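Non-sulfated chondroitin lyase E66 (Autographa californica nucleopolyhedrovirus, PDB 3VSN) cleaves non-sulfated chondroitin as a lyase of the viral envelope and is essential for oral infectivity, perhaps by digesting the chondroitin barrier of the host midgut. Local coordinates at residues Q441-T446 with F588-V593; I151-N156 with Y199-M204. All coordinates share one frame; numbering follows the deposited sequence.

Contacts 1 and 2 lie in the β-sandwich and the α/α toroid, yet both rest side-chain carbon on an aromatic face. Contact 2 (151-156 with 199-204) joins two helices of the N-terminal helical domain, whereas contact 1 (441-446 with 588-593) joins a strand of one antiparallel sheet to a strand end and the following turn of another. They share no element, and their centres lie about 56 Å apart on opposite sides of the chain's centre. Contact 2 is buried throughout and contact 1 nearly so. Neither has a hydrogen bond across it. Contact 1 uses two rings and adds a cation and a sulfur; contact 2 uses one, whose buried hydroxyl bonds to a third helix.

Contact 1: Q441-T446 with F588-V593; sequences QFKSCT and FNYPWV
Cys445 rests on one face of the Phe588 ring where two β-sheets pack through their side chains rather than their backbones. Cys445 CB sits over the centre of the Phe588 ring, 3.5 Å from the centroid and 9° off the normal, as a CH-pi contact. The sulfur is displaced to the CB end of the same ring: Cys445 SG lies 3.6 Å from Phe588 CG in an oblique sulfur-aromatic contact, 31° from the ring normal. With chi1 at -56°, SG is turned anti to its own carbonyl carbon, which carries it back along the phenylalanine side chain while CB keeps the middle of the face. The far end of the ring has a polar neighbour, Thr446 O, in the ring plane and 3.5 Å from Phe588 CZ, where the positive rim of an aromatic ring would favour a carbonyl oxygen.

Lys443 repeats the theme two residues earlier on its strand. Its aliphatic chain meets Tyr590 at about a right angle, with Lys443 CE 3.7 Å from the ring centroid. Bends at chi2 and chi4 bring the ammonium group over the same face, Lys443 NZ being 4.4 Å from the centroid of the Tyr590 ring, a cation-pi contact. Pro591, which follows a cis peptide bond, places CB toward the rim of the opposite face, so the ring lies between lysine and, off-centre, proline. Lys443 NZ also forms a salt bridge to Glu574, and Tyr431 adds a second cation-pi contact.

Within the fold, segment 441-446 belongs to strand 440-449, flanked by strands 426-434 and 452-461 of its sheet. Segment 588-593 spans the end of strand 584-589, the turn at Tyr590 and Pro591 and the start of strand 592-597; from strand 426-434, Ala427 touches Phe588 and Leu429 touches Tyr590.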
ATOM      1  N   GLN A 441      17.452 -17.615  -4.324  1.00 13.01           N
ATOM      2  CA  GLN A 441      18.211 -16.391  -4.534  1.00 12.79           C
ATOM      3  C   GLN A 441      18.024 -15.924  -5.969  1.00 12.62           C
ATOM      4  O   GLN A 441      17.698 -16.727  -6.851  1.00 12.50           O
ATOM      5  CB  GLN A 441      19.697 -16.610  -4.232  1.00 12.88           C
ATOM      6  CG  GLN A 441      20.391 -17.596  -5.164  1.00 13.16           C
ATOM      7  CD  GLN A 441      21.885 -17.657  -4.926  1.00 13.51           C
ATOM      8  OE1 GLN A 441      22.616 -16.729  -5.268  1.00 14.03           O
ATOM      9  NE2 GLN A 441      22.344 -18.753  -4.340  1.00 13.38           N
ATOM     10  N   PHE A 442      18.211 -14.626  -6.194  1.00 12.24           N
ATOM     11  CA  PHE A 442      18.206 -14.078  -7.547  1.00 11.99           C
ATOM     12  C   PHE A 442      18.834 -12.695  -7.617  1.00 11.94           C
ATOM     13  O   PHE A 442      18.976 -12.006  -6.602  1.00 11.88           O
ATOM     14  CB  PHE A 442      16.786 -14.056  -8.153  1.00 11.80           C
ATOM     15  CG  PHE A 442      15.756 -13.326  -7.320  1.00 11.73           C
ATOM     16  CD1 PHE A 442      15.782 -11.938  -7.196  1.00 11.68           C
ATOM     17  CD2 PHE A 442      14.729 -14.030  -6.690  1.00 11.80           C
ATOM     18  CE1 PHE A 442      14.827 -11.269  -6.440  1.00 11.72           C
ATOM     19  CE2 PHE A 442      13.764 -13.364  -5.940  1.00 11.74           C
ATOM     20  CZ  PHE A 442      13.812 -11.984  -5.815  1.00 11.76           C
ATOM     21  N   LYS A 443      19.221 -12.310  -8.828  1.00 11.78           N
ATOM     22  CA  LYS A 443      19.434 -10.909  -9.156  1.00 11.73           C
ATOM     23  C   LYS A 443      18.247 -10.494 -10.014  1.00 11.52           C
ATOM     24  O   LYS A 443      17.906 -11.178 -10.977  1.00 11.37           O
ATOM     25  CB  LYS A 443      20.749 -10.720  -9.913  1.00 11.94           C
ATOM     26  CG  LYS A 443      22.007 -10.989  -9.089  1.00 12.42           C
ATOM     27  CD  LYS A 443      22.612  -9.704  -8.541  1.00 12.72           C
ATOM     28  CE  LYS A 443      23.782  -9.964  -7.598  1.00 12.92           C
ATOM     29  NZ  LYS A 443      24.997 -10.527  -8.255  1.00 13.13           N
ATOM     30  N   SER A 444      17.602  -9.390  -9.643  1.00 11.33           N
ATOM     31  CA  SER A 444      16.379  -8.953 -10.309  1.00 11.27           C
ATOM     32  C   SER A 444      16.554  -7.540 -10.844  1.00 11.18           C
ATOM     33  O   SER A 444      16.935  -6.637 -10.098  1.00 10.98           O
ATOM     34  CB  SER A 444      15.194  -9.013  -9.337  1.00 11.28           C
ATOM     35  OG  SER A 444      14.024  -8.451  -9.909  1.00 11.43           O
ATOM     36  N   CYS A 445      16.273  -7.368 -12.136  1.00 11.07           N
ATOM     37  CA  CYS A 445      16.380  -6.078 -12.808  1.00 11.11           C
ATOM     38  C   CYS A 445      15.005  -5.691 -13.334  1.00 10.96           C
ATOM     39  O   CYS A 445      14.456  -6.386 -14.186  1.00 10.89           O
ATOM     40  CB  CYS A 445      17.347  -6.172 -13.993  1.00 11.25           C
ATOM     41  SG  CYS A 445      19.008  -6.773 -13.615  1.00 11.80           S
ATOM     42  N   THR A 446      14.448  -4.592 -12.835  1.00 10.89           N
ATOM     43  CA  THR A 446      13.154  -4.116 -13.328  1.00 10.83           C
ATOM     44  C   THR A 446      13.275  -2.683 -13.827  1.00 10.90           C
ATOM     45  O   THR A 446      13.914  -1.860 -13.183  1.00 10.90           O
ATOM     46  CB  THR A 446      12.065  -4.175 -12.236  1.00 10.90           C
ATOM     47  OG1 THR A 446      12.197  -5.383 -11.481  1.00 10.94           O
ATOM     48  CG2 THR A 446      10.668  -4.109 -12.851  1.00 11.04           C
ATOM     49  N   PHE A 588      22.017  -1.951 -15.734  1.00 10.37           N
ATOM     50  CA  PHE A 588      22.128  -2.742 -14.529  1.00 10.71           C
ATOM     51  C   PHE A 588      23.530  -3.328 -14.556  1.00 10.98           C
ATOM     52  O   PHE A 588      23.875  -4.076 -15.469  1.00 11.11           O
ATOM     53  CB  PHE A 588      21.077  -3.861 -14.514  1.00 10.47           C
ATOM     54  CG  PHE A 588      19.654  -3.368 -14.611  1.00 10.50           C
ATOM     55  CD1 PHE A 588      18.932  -3.058 -13.460  1.00 10.57           C
ATOM     56  CD2 PHE A 588      19.032  -3.221 -15.851  1.00 10.54           C
ATOM     57  CE1 PHE A 588      17.618  -2.607 -13.541  1.00 10.44           C
ATOM     58  CE2 PHE A 588      17.717  -2.765 -15.938  1.00 10.52           C
ATOM     59  CZ  PHE A 588      17.015  -2.459 -14.781  1.00 10.48           C
ATOM     60  N   ASN A 589      24.351  -2.962 -13.584  1.00 11.31           N
ATOM     61  CA  ASN A 589      25.701  -3.521 -13.487  1.00 11.69           C
ATOM     62  C   ASN A 589      26.044  -3.705 -12.025  1.00 11.68           C
ATOM     63  O   ASN A 589      26.798  -2.925 -11.444  1.00 11.67           O
ATOM     64  CB  ASN A 589      26.739  -2.636 -14.190  1.00 12.06           C
ATOM     65  CG  ASN A 589      28.099  -3.313 -14.313  1.00 12.43           C
ATOM     66  OD1 ASN A 589      28.190  -4.542 -14.396  1.00 12.97           O
ATOM     67  ND2 ASN A 589      29.162  -2.516 -14.327  1.00 12.57           N
ATOM     68  N   TYR A 590      25.459  -4.741 -11.433  1.00 11.76           N
ATOM     69  CA  TYR A 590      25.541  -4.956  -9.995  1.00 11.62           C
ATOM     70  C   TYR A 590      26.941  -4.662  -9.437  1.00 11.78           C
ATOM     71  O   TYR A 590      27.922  -5.219  -9.933  1.00 12.09           O
ATOM     72  CB  TYR A 590      25.096  -6.373  -9.615  1.00 11.57           C
ATOM     73  CG  TYR A 590      24.848  -6.446  -8.140  1.00 11.53           C
ATOM     74  CD1 TYR A 590      25.876  -6.768  -7.259  1.00 11.52           C
ATOM     75  CD2 TYR A 590      23.607  -6.106  -7.615  1.00 11.46           C
ATOM     76  CE1 TYR A 590      25.664  -6.788  -5.892  1.00 11.65           C
ATOM     77  CE2 TYR A 590      23.383  -6.122  -6.253  1.00 11.59           C
ATOM     78  CZ  TYR A 590      24.413  -6.466  -5.399  1.00 11.61           C
ATOM     79  OH  TYR A 590      24.191  -6.480  -4.050  1.00 11.88           O
ATOM     80  N   PRO A 591      27.037  -3.823  -8.383  1.00 11.69           N
ATOM     81  CA  PRO A 591      25.972  -3.273  -7.530  1.00 11.62           C
ATOM     82  C   PRO A 591      25.292  -1.987  -8.018  1.00 11.54           C
ATOM     83  O   PRO A 591      24.367  -1.495  -7.357  1.00 11.55           O
ATOM     84  CB  PRO A 591      26.710  -2.998  -6.216  1.00 11.58           C
ATOM     85  CG  PRO A 591      28.084  -2.621  -6.654  1.00 11.78           C
ATOM     86  CD  PRO A 591      28.377  -3.455  -7.876  1.00 11.78           C
ATOM     87  N   TRP A 592      25.742  -1.455  -9.151  1.00 11.40           N
ATOM     88  CA  TRP A 592      25.245  -0.176  -9.654  1.00 11.37           C
ATOM     89  C   TRP A 592      24.046  -0.306 -10.547  1.00 11.33           C
ATOM     90  O   TRP A 592      23.915  -1.273 -11.297  1.00 11.03           O
ATOM     91  CB  TRP A 592      26.365   0.579 -10.363  1.00 11.57           C
ATOM     92  CG  TRP A 592      27.424   1.027  -9.391  1.00 11.63           C
ATOM     93  CD1 TRP A 592      28.640   0.409  -9.103  1.00 11.67           C
ATOM     94  CD2 TRP A 592      27.370   2.194  -8.505  1.00 11.64           C
ATOM     95  NE1 TRP A 592      29.325   1.102  -8.138  1.00 11.65           N
ATOM     96  CE2 TRP A 592      28.620   2.186  -7.739  1.00 11.71           C
ATOM     97  CE3 TRP A 592      26.451   3.216  -8.290  1.00 11.69           C
ATOM     98  CZ2 TRP A 592      28.911   3.168  -6.798  1.00 11.74           C
ATOM     99  CZ3 TRP A 592      26.754   4.197  -7.339  1.00 11.72           C
ATOM    100  CH2 TRP A 592      27.957   4.174  -6.614  1.00 11.75           C
ATOM    101  N   VAL A 593      23.150   0.671 -10.453  1.00 11.16           N
ATOM    102  CA  VAL A 593      22.044   0.806 -11.397  1.00 11.20           C
ATOM    103  C   VAL A 593      22.005   2.260 -11.868  1.00 11.50           C
ATOM    104  O   VAL A 593      22.327   3.175 -11.099  1.00 11.41           O
ATOM    105  CB  VAL A 593      20.688   0.346 -10.790  1.00 11.15           C
ATOM    106  CG1 VAL A 593      20.197   1.303  -9.708  1.00 10.95           C
ATOM    107  CG2 VAL A 593      19.629   0.182 -11.876  1.00 11.09           C
TER

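Contact 2: I151-N156 with Y199-M204; sequences ITIVLN and YTYSQM. Unlike the reference sequence in segment 199-204: Met204 (reference Ile).
Helix-to-helix packing within the N-terminal α-helical domain of this polysaccharide lyase brings the last turn of helix 138-154 against helix 189-205, with Tyr201 of the second helix meeting Ile153 and Thr152 of the first. The nearest CA atoms, those of Ile153 and Tyr201, are 9.7 Å apart. With CG anti to the backbone N (chi1 179°), the Tyr201 ring projects toward the other helix, and Ile153 comes to it from the opposite direction. Ile153 CD1 settles over the centre of the Tyr201 ring, 3.8 Å from the centroid and 12° off its normal, a CH-pi contact. Nearer the phenol end, Ile153 CG1 lies 3.4 Å from Tyr201 CZ, so the isoleucine chain runs along the face from the ring centre toward the hydroxyl. Thr152 approaches at the ring's edge instead: its methyl CG2 is 3.4 Å from Tyr201 OH. The hydroxyl of Thr152 is engaged by Phe148 O in its own helix and by Thr168.

Tyr201 OH, with Ile153 CG1 3.3 Å away, hydrogen-bonds to Glu35 of helix 29-48, whose other carboxylate oxygen pairs with Asn156 ND2. The chemistry thus divides along the tyrosine: its ring supplies an apolar surface between the helices, and the buried hydroxyl is satisfied by a third helix, which probably helps to fix how far the side chain reaches.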
ATOM      1  N   ILE A 151     -24.403  12.343  14.316  1.00 15.71           N
ATOM      2  CA  ILE A 151     -25.826  12.675  14.443  1.00 15.65           C
ATOM      3  C   ILE A 151     -26.017  14.124  14.902  1.00 15.71           C
ATOM      4  O   ILE A 151     -26.751  14.885  14.267  1.00 15.80           O
ATOM      5  CB  ILE A 151     -26.584  11.673  15.355  1.00 15.53           C
ATOM      6  CG1 ILE A 151     -26.640  10.297  14.683  1.00 15.54           C
ATOM      7  CG2 ILE A 151     -28.000  12.164  15.641  1.00 15.54           C
ATOM      8  CD1 ILE A 151     -27.323   9.205  15.486  1.00 15.37           C
ATOM      9  N   THR A 152     -25.331  14.505  15.979  1.00 15.74           N
ATOM     10  CA  THR A 152     -25.425  15.861  16.525  1.00 16.01           C
ATOM     11  C   THR A 152     -25.095  16.944  15.483  1.00 16.03           C
ATOM     12  O   THR A 152     -25.841  17.918  15.339  1.00 15.91           O
ATOM     13  CB  THR A 152     -24.541  16.031  17.781  1.00 16.17           C
ATOM     14  OG1 THR A 152     -24.945  15.086  18.780  1.00 16.40           O
ATOM     15  CG2 THR A 152     -24.661  17.442  18.352  1.00 16.18           C
ATOM     16  N   ILE A 153     -23.999  16.766  14.752  1.00 15.92           N
ATOM     17  CA  ILE A 153     -23.576  17.783  13.786  1.00 16.12           C
ATOM     18  C   ILE A 153     -24.483  17.858  12.554  1.00 16.36           C
ATOM     19  O   ILE A 153     -24.933  18.948  12.192  1.00 16.90           O
ATOM     20  CB  ILE A 153     -22.085  17.659  13.397  1.00 16.16           C
ATOM     21  CG1 ILE A 153     -21.208  17.771  14.646  1.00 16.05           C
ATOM     22  CG2 ILE A 153     -21.704  18.736  12.382  1.00 16.24           C
ATOM     23  CD1 ILE A 153     -19.733  17.504  14.420  1.00 16.39           C
ATOM     24  N   VAL A 154     -24.778  16.725  11.916  1.00 16.15           N
ATOM     25  CA  VAL A 154     -25.601  16.782  10.695  1.00 16.40           C
ATOM     26  C   VAL A 154     -27.021  17.302  10.948  1.00 16.74           C
ATOM     27  O   VAL A 154     -27.665  17.823  10.035  1.00 16.21           O
ATOM     28  CB  VAL A 154     -25.630  15.457   9.885  1.00 16.20           C
ATOM     29  CG1 VAL A 154     -24.214  14.996   9.556  1.00 15.89           C
ATOM     30  CG2 VAL A 154     -26.421  14.365  10.603  1.00 16.15           C
ATOM     31  N   LEU A 155     -27.489  17.173  12.190  1.00 17.22           N
ATOM     32  CA  LEU A 155     -28.817  17.647  12.574  1.00 18.19           C
ATOM     33  C   LEU A 155     -28.787  19.040  13.214  1.00 18.80           C
ATOM     34  O   LEU A 155     -29.788  19.478  13.788  1.00 19.29           O
ATOM     35  CB  LEU A 155     -29.498  16.643  13.522  1.00 18.19           C
ATOM     36  CG  LEU A 155     -29.821  15.234  13.010  1.00 18.48           C
ATOM     37  CD1 LEU A 155     -30.580  14.441  14.065  1.00 18.52           C
ATOM     38  CD2 LEU A 155     -30.610  15.271  11.706  1.00 18.45           C
ATOM     39  N   ASN A 156     -27.655  19.739  13.096  1.00 19.13           N
ATOM     40  CA  ASN A 156     -27.446  20.996  13.824  1.00 19.84           C
ATOM     41  C   ASN A 156     -28.385  22.159  13.463  1.00 21.07           C
ATOM     42  O   ASN A 156     -28.480  23.126  14.212  1.00 21.52           O
ATOM     43  CB  ASN A 156     -25.972  21.439  13.792  1.00 19.27           C
ATOM     44  CG  ASN A 156     -25.553  22.044  12.456  1.00 18.83           C
ATOM     45  OD1 ASN A 156     -26.212  21.862  11.431  1.00 18.96           O
ATOM     46  ND2 ASN A 156     -24.437  22.758  12.467  1.00 18.50           N
ATOM     47  N   TYR A 199     -14.180  13.193  21.232  1.00 17.91           N
ATOM     48  CA  TYR A 199     -13.902  13.778  22.546  1.00 18.39           C
ATOM     49  C   TYR A 199     -13.716  15.293  22.458  1.00 18.55           C
ATOM     50  O   TYR A 199     -14.334  16.038  23.225  1.00 18.86           O
ATOM     51  CB  TYR A 199     -12.700  13.143  23.257  1.00 18.81           C
ATOM     52  CG  TYR A 199     -12.359  13.884  24.539  1.00 19.20           C
ATOM     53  CD1 TYR A 199     -13.102  13.677  25.702  1.00 19.36           C
ATOM     54  CD2 TYR A 199     -11.329  14.825  24.573  1.00 19.37           C
ATOM     55  CE1 TYR A 199     -12.814  14.371  26.868  1.00 19.61           C
ATOM     56  CE2 TYR A 199     -11.030  15.520  25.736  1.00 19.58           C
ATOM     57  CZ  TYR A 199     -11.775  15.285  26.879  1.00 19.79           C
ATOM     58  OH  TYR A 199     -11.487  15.969  28.033  1.00 20.34           O
ATOM     59  N   THR A 200     -12.861  15.740  21.538  1.00 17.93           N
ATOM     60  CA  THR A 200     -12.627  17.172  21.339  1.00 17.89           C
ATOM     61  C   THR A 200     -13.937  17.910  21.054  1.00 17.74           C
ATOM     62  O   THR A 200     -14.193  18.972  21.632  1.00 17.65           O
ATOM     63  CB  THR A 200     -11.607  17.436  20.213  1.00 17.97           C
ATOM     64  OG1 THR A 200     -10.344  16.877  20.581  1.00 18.31           O
ATOM     65  CG2 THR A 200     -11.427  18.931  19.973  1.00 18.22           C
ATOM     66  N   TYR A 201     -14.760  17.340  20.176  1.00 17.03           N
ATOM     67  CA  TYR A 201     -16.068  17.911  19.880  1.00 16.90           C
ATOM     68  C   TYR A 201     -16.964  17.991  21.125  1.00 16.94           C
ATOM     69  O   TYR A 201     -17.635  19.003  21.337  1.00 16.92           O
ATOM     70  CB  TYR A 201     -16.770  17.157  18.744  1.00 16.42           C
ATOM     71  CG  TYR A 201     -18.141  17.718  18.417  1.00 16.14           C
ATOM     72  CD1 TYR A 201     -18.293  19.034  17.974  1.00 15.93           C
ATOM     73  CD2 TYR A 201     -19.287  16.938  18.567  1.00 16.02           C
ATOM     74  CE1 TYR A 201     -19.548  19.552  17.685  1.00 16.08           C
ATOM     75  CE2 TYR A 201     -20.543  17.445  18.280  1.00 15.79           C
ATOM     76  CZ  TYR A 201     -20.669  18.748  17.847  1.00 15.93           C
ATOM     77  OH  TYR A 201     -21.920  19.236  17.560  1.00 16.45           O
ATOM     78  N   SER A 202     -16.958  16.943  21.948  1.00 17.21           N
ATOM     79  CA  SER A 202     -17.755  16.946  23.182  1.00 17.95           C
ATOM     80  C   SER A 202     -17.330  18.074  24.126  1.00 18.25           C
ATOM     81  O   SER A 202     -18.174  18.699  24.769  1.00 17.93           O
ATOM     82  CB  SER A 202     -17.729  15.585  23.891  1.00 18.03           C
ATOM     83  OG  SER A 202     -16.482  15.330  24.516  1.00 18.68           O
ATOM     84  N   GLN A 203     -16.024  18.338  24.189  1.00 18.75           N
ATOM     85  CA  GLN A 203     -15.499  19.451  24.985  1.00 19.20           C
ATOM     86  C   GLN A 203     -15.887  20.818  24.419  1.00 19.27           C
ATOM     87  O   GLN A 203     -16.151  21.760  25.175  1.00 19.30           O
ATOM     88  CB  GLN A 203     -13.983  19.339  25.150  1.00 19.54           C
ATOM     89  CG  GLN A 203     -13.532  18.278  26.141  1.00 19.69           C
ATOM     90  CD  GLN A 203     -13.807  18.658  27.588  1.00 20.25           C
ATOM     91  OE1 GLN A 203     -14.917  18.477  28.092  1.00 20.28           O
ATOM     92  NE2 GLN A 203     -12.790  19.172  28.265  1.00 20.34           N
ATOM     93  N   MET A 204     -15.933  20.926  23.094  1.00 19.30           N
ATOM     94  CA  MET A 204     -16.388  22.153  22.441  1.00 19.78           C
ATOM     95  C   MET A 204     -17.863  22.419  22.747  1.00 20.08           C
ATOM     96  O   MET A 204     -18.258  23.568  22.969  1.00 19.98           O
ATOM     97  CB  MET A 204     -16.159  22.083  20.933  1.00 20.16           C
ATOM     98  CG  MET A 204     -14.693  22.026  20.533  1.00 20.55           C
ATOM     99  SD  MET A 204     -14.498  21.781  18.760  1.00 22.01           S
ATOM    100  CE  MET A 204     -14.803  23.441  18.164  1.00 21.33           C
TER